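Local coordinates for ankyrin-repeat protein B (Legionella pneumophila, PDB 5K34), which is a bacterial F-box effector that hijacks the host ubiquitin-proteasome system, its ankyrin domain probably serving to bind protein partners, at residues M15-V26 with A51-T60. Numbering follows the deposited sequence.
With SO4 (sulfate ion), chain C.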
loop_
_atom_site.group_PDB
_atom_site.type_symbol
_atom_site.label_atom_id
_atom_site.label_comp_id
_atom_site.label_asym_id
_atom_site.label_seq_id
_atom_site.Cartn_x
_atom_site.Cartn_y
_atom_site.Cartn_z
ATOM N N MET A 15 1.786 8.408 3.871
ATOM C CA MET A 15 2.165 8.001 2.519
ATOM C C MET A 15 3.686 7.947 2.391
ATOM O O MET A 15 4.234 6.969 1.837
ATOM C CB MET A 15 1.575 8.957 1.498
ATOM C CG MET A 15 0.048 8.856 1.408
ATOM S SD MET A 15 -0.583 7.305 0.774
ATOM C CE MET A 15 -0.205 7.517 -0.984
ATOM N N VAL A 16 4.422 8.978 2.852
ATOM C CA VAL A 16 5.881 8.947 2.783
ATOM C C VAL A 16 6.493 7.828 3.643
ATOM O O VAL A 16 7.423 7.128 3.204
ATOM C CB VAL A 16 6.459 10.320 3.152
ATOM C CG1 VAL A 16 7.980 10.251 3.301
ATOM C CG2 VAL A 16 6.087 11.328 2.076
ATOM N N ALA A 17 5.978 7.670 4.860
ATOM C CA ALA A 17 6.511 6.639 5.744
ATOM C C ALA A 17 6.298 5.278 5.107
ATOM O O ALA A 17 7.198 4.432 5.123
ATOM C CB ALA A 17 5.827 6.708 7.098
ATOM N N ALA A 18 5.108 5.023 4.556
ATOM C CA ALA A 18 4.853 3.731 3.932
ATOM C C ALA A 18 5.733 3.520 2.706
ATOM O O ALA A 18 6.338 2.444 2.556
ATOM C CB ALA A 18 3.399 3.617 3.558
ATOM N N ARG A 19 5.882 4.537 1.847
ATOM C CA ARG A 19 6.718 4.396 0.649
ATOM C C ARG A 19 8.170 4.133 0.995
ATOM O O ARG A 19 8.878 3.454 0.224
ATOM C CB ARG A 19 6.587 5.698 -0.154
ATOM C CG ARG A 19 7.158 5.547 -1.588
ATOM C CD ARG A 19 7.004 6.833 -2.408
ATOM N NE ARG A 19 5.629 7.206 -2.657
ATOM C CZ ARG A 19 5.009 8.265 -2.104
ATOM N NH1 ARG A 19 5.575 9.044 -1.197
ATOM N NH2 ARG A 19 3.731 8.500 -2.439
ATOM N N SER A 20 8.623 4.637 2.145
ATOM C CA SER A 20 10.026 4.440 2.541
ATOM C C SER A 20 10.221 3.232 3.430
ATOM O O SER A 20 11.334 3.002 3.923
ATOM C CB SER A 20 10.594 5.660 3.255
ATOM O OG SER A 20 9.835 5.928 4.408
ATOM N N ASN A 21 9.190 2.412 3.619
ATOM C CA ASN A 21 9.301 1.203 4.448
ATOM C C ASN A 21 9.555 1.537 5.911
ATOM O O ASN A 21 10.073 0.695 6.654
ATOM C CB ASN A 21 10.363 0.229 3.911
ATOM C CG ASN A 21 10.006 -1.254 4.114
ATOM O OD1 ASN A 21 8.868 -1.643 4.375
ATOM N ND2 ASN A 21 11.016 -2.105 3.910
ATOM N N ASN A 22 9.178 2.738 6.331
ATOM C CA ASN A 22 9.314 3.134 7.722
ATOM C C ASN A 22 8.082 2.718 8.494
ATOM O O ASN A 22 7.174 3.522 8.829
ATOM C CB ASN A 22 9.581 4.633 7.843
ATOM C CG ASN A 22 10.068 5.002 9.249
ATOM O OD1 ASN A 22 9.800 4.297 10.217
ATOM N ND2 ASN A 22 10.765 6.116 9.378
ATOM N N LEU A 23 8.011 1.417 8.773
ATOM C CA LEU A 23 6.833 0.823 9.408
ATOM C C LEU A 23 6.635 1.369 10.836
ATOM O O LEU A 23 5.502 1.557 11.277
ATOM C CB LEU A 23 6.910 -0.695 9.418
ATOM C CG LEU A 23 5.710 -1.399 10.020
ATOM C CD1 LEU A 23 4.376 -1.039 9.364
ATOM C CD2 LEU A 23 5.932 -2.902 9.925
ATOM N N GLU A 24 7.742 1.602 11.529
ATOM C CA GLU A 24 7.598 2.195 12.890
ATOM C C GLU A 24 6.836 3.541 12.848
ATOM O O GLU A 24 5.933 3.767 13.655
ATOM C CB GLU A 24 8.994 2.385 13.515
ATOM C CG GLU A 24 9.733 1.100 13.827
ATOM C CD GLU A 24 11.241 1.344 14.113
ATOM O OE1 GLU A 24 11.731 2.515 14.071
ATOM O OE2 GLU A 24 11.956 0.337 14.378
ATOM N N GLU A 25 7.169 4.407 11.885
ATOM C CA GLU A 25 6.484 5.687 11.758
ATOM C C GLU A 25 5.076 5.520 11.240
ATOM O O GLU A 25 4.165 6.184 11.748
ATOM C CB GLU A 25 7.298 6.613 10.855
ATOM C CG GLU A 25 6.721 8.004 10.711
ATOM C CD GLU A 25 6.744 8.824 12.003
ATOM O OE1 GLU A 25 7.384 8.405 12.994
ATOM O OE2 GLU A 25 6.142 9.923 12.004
ATOM N N VAL A 26 4.852 4.619 10.255
ATOM C CA VAL A 26 3.432 4.199 9.885
ATOM C C VAL A 26 2.605 3.835 11.135
ATOM O O VAL A 26 1.505 4.334 11.316
ATOM C CB VAL A 26 3.447 3.004 8.904
ATOM C CG1 VAL A 26 2.030 2.413 8.724
ATOM C CG2 VAL A 26 4.021 3.415 7.545
ATOM N N ALA A 51 1.315 3.204 -1.704
ATOM C CA ALA A 51 2.581 3.886 -1.454
ATOM C C ALA A 51 3.679 2.880 -1.131
ATOM O O ALA A 51 4.791 2.971 -1.673
ATOM C CB ALA A 51 2.434 4.901 -0.342
ATOM N N ALA A 52 3.386 1.928 -0.236
ATOM C CA ALA A 52 4.363 0.915 0.101
ATOM C C ALA A 52 4.742 0.107 -1.106
ATOM O O ALA A 52 5.941 -0.118 -1.327
ATOM C CB ALA A 52 3.825 0.029 1.231
ATOM N N ILE A 53 3.776 -0.319 -1.907
ATOM C CA ILE A 53 4.097 -1.098 -3.112
ATOM C C ILE A 53 5.023 -0.313 -4.035
ATOM O O ILE A 53 6.073 -0.816 -4.459
ATOM C CB ILE A 53 2.797 -1.517 -3.836
ATOM C CG1 ILE A 53 2.065 -2.564 -3.002
ATOM C CG2 ILE A 53 3.124 -2.036 -5.255
ATOM C CD1 ILE A 53 0.601 -2.737 -3.417
ATOM N N GLU A 54 4.687 0.949 -4.335
ATOM C CA GLU A 54 5.516 1.661 -5.320
ATOM C C GLU A 54 6.885 1.970 -4.778
ATOM O O GLU A 54 7.840 2.109 -5.571
ATOM C CB GLU A 54 4.846 2.947 -5.812
ATOM C CG GLU A 54 4.816 4.073 -4.812
ATOM C CD GLU A 54 3.982 5.257 -5.285
ATOM O OE1 GLU A 54 3.549 5.288 -6.464
ATOM O OE2 GLU A 54 3.696 6.134 -4.438
ATOM N N GLY A 55 7.084 2.052 -3.460
ATOM C CA GLY A 55 8.399 2.247 -2.857
ATOM C C GLY A 55 9.169 0.958 -2.682
ATOM O O GLY A 55 10.271 1.013 -2.120
ATOM N N LYS A 56 8.623 -0.176 -3.116
ATOM C CA LYS A 56 9.240 -1.491 -2.891
ATOM C C LYS A 56 9.381 -1.788 -1.421
ATOM O O LYS A 56 10.244 -2.563 -0.969
ATOM C CB LYS A 56 10.593 -1.618 -3.615
ATOM C CG LYS A 56 10.518 -1.308 -5.106
ATOM C CD LYS A 56 11.775 -1.664 -5.863
ATOM C CE LYS A 56 12.993 -0.942 -5.328
ATOM N NZ LYS A 56 14.154 -1.255 -6.237
ATOM N N ALA A 57 8.469 -1.221 -0.626
ATOM C CA ALA A 57 8.464 -1.379 0.835
ATOM C C ALA A 57 7.595 -2.590 1.162
ATOM O O ALA A 57 6.528 -2.483 1.759
ATOM C CB ALA A 57 7.925 -0.081 1.483
ATOM N N TYR A 58 8.074 -3.774 0.749
ATOM C CA TYR A 58 7.179 -4.926 0.734
ATOM C C TYR A 58 6.811 -5.442 2.124
ATOM O O TYR A 58 5.713 -5.943 2.306
ATOM C CB TYR A 58 7.705 -6.037 -0.205
ATOM C CG TYR A 58 7.811 -5.555 -1.624
ATOM C CD1 TYR A 58 6.684 -5.127 -2.335
ATOM C CD2 TYR A 58 9.011 -5.541 -2.281
ATOM C CE1 TYR A 58 6.769 -4.662 -3.639
ATOM C CE2 TYR A 58 9.117 -5.107 -3.609
ATOM C CZ TYR A 58 8.006 -4.660 -4.255
ATOM O OH TYR A 58 8.168 -4.185 -5.542
ATOM N N GLN A 59 7.708 -5.260 3.092
ATOM C CA GLN A 59 7.337 -5.653 4.475
ATOM C C GLN A 59 6.227 -4.736 5.051
ATOM O O GLN A 59 5.306 -5.290 5.665
ATOM C CB GLN A 59 8.541 -5.681 5.406
ATOM C CG GLN A 59 9.707 -6.553 4.914
ATOM C CD GLN A 59 10.796 -5.756 4.238
ATOM O OE1 GLN A 59 10.503 -4.917 3.350
ATOM N NE2 GLN A 59 12.042 -5.947 4.635
ATOM N N THR A 60 6.275 -3.475 4.747
ATOM C CA THR A 60 5.225 -2.573 5.164
ATOM C C THR A 60 3.912 -2.915 4.434
ATOM O O THR A 60 2.845 -2.907 5.022
ATOM C CB THR A 60 5.646 -1.118 4.931
ATOM O OG1 THR A 60 6.736 -0.811 5.808
ATOM C CG2 THR A 60 4.494 -0.132 5.234
HETATM S S SO4 C . 14.622 -2.611 3.418
HETATM O O1 SO4 C . 15.945 -2.412 4.106
HETATM O O2 SO4 C . 13.810 -1.298 3.415
HETATM O O3 SO4 C . 14.814 -3.139 2.035
HETATM O O4 SO4 C . 13.849 -3.731 4.021
#
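Ala51 CB lies over one face of the Arg19 guanidinium, with Met15 O over the rim of that same face; Glu54 meets its edge. Arg19 NE and NH2 both grip one oxygen, Glu54 OE2, in a side-on salt bridge. Arg19 NE lies 2.8 Å from Glu54 OE2, and OE2 lies within 1° of the guanidinium plane. The two planar groups are turned 41° against each other. A bend at chi3 (-64°) follows an otherwise extended arginine chain and turns its NE side to the carboxylate. Glu54 OE1 forms a second salt bridge, with Arg46, so two arginines would favour the charged carboxylate.

At the other end, the amide of Asn21 reaches the start of helix 58-67. Its OD1 takes two bonds. Thr60 OG1 donates to Asn21 OD1 at 2.7 Å, tilted from the carbonyl plane. Thr60 N comes nearly along the C=O axis, 3.2 Å from Asn21 OD1. Asn21 ND2 donates to Gln59 OE1 at 2.9 Å, from above the Gln59 carbonyl plane. Sulfate, probably from the crystallisation liquor, joins both amides: ND2 of Asn21 and NE2 of Gln59 each donate to it. These bonds hold the Asn21 amide at both ends.

Between the polar ends the packing is tight and made of small residues. Ala57 CB sits 3.2 Å from Ala18 O. Gly55 CA gives a CA-H...O contact to Arg19 O at 3.3 Å. Asn21, at positive phi, closes a Schellman motif that ends helix 5-19, and Lys56 does the same for helix 48-54.

Helix 5-19 packs against helix 48-54, and helix 23-30 against helix 58-67, consistent with the side-by-side stacking of helices in an ankyrin domain. Beyond these, Ile53 touches helix 82-91, and Tyr58 packs on helices 82-91 and 97-112.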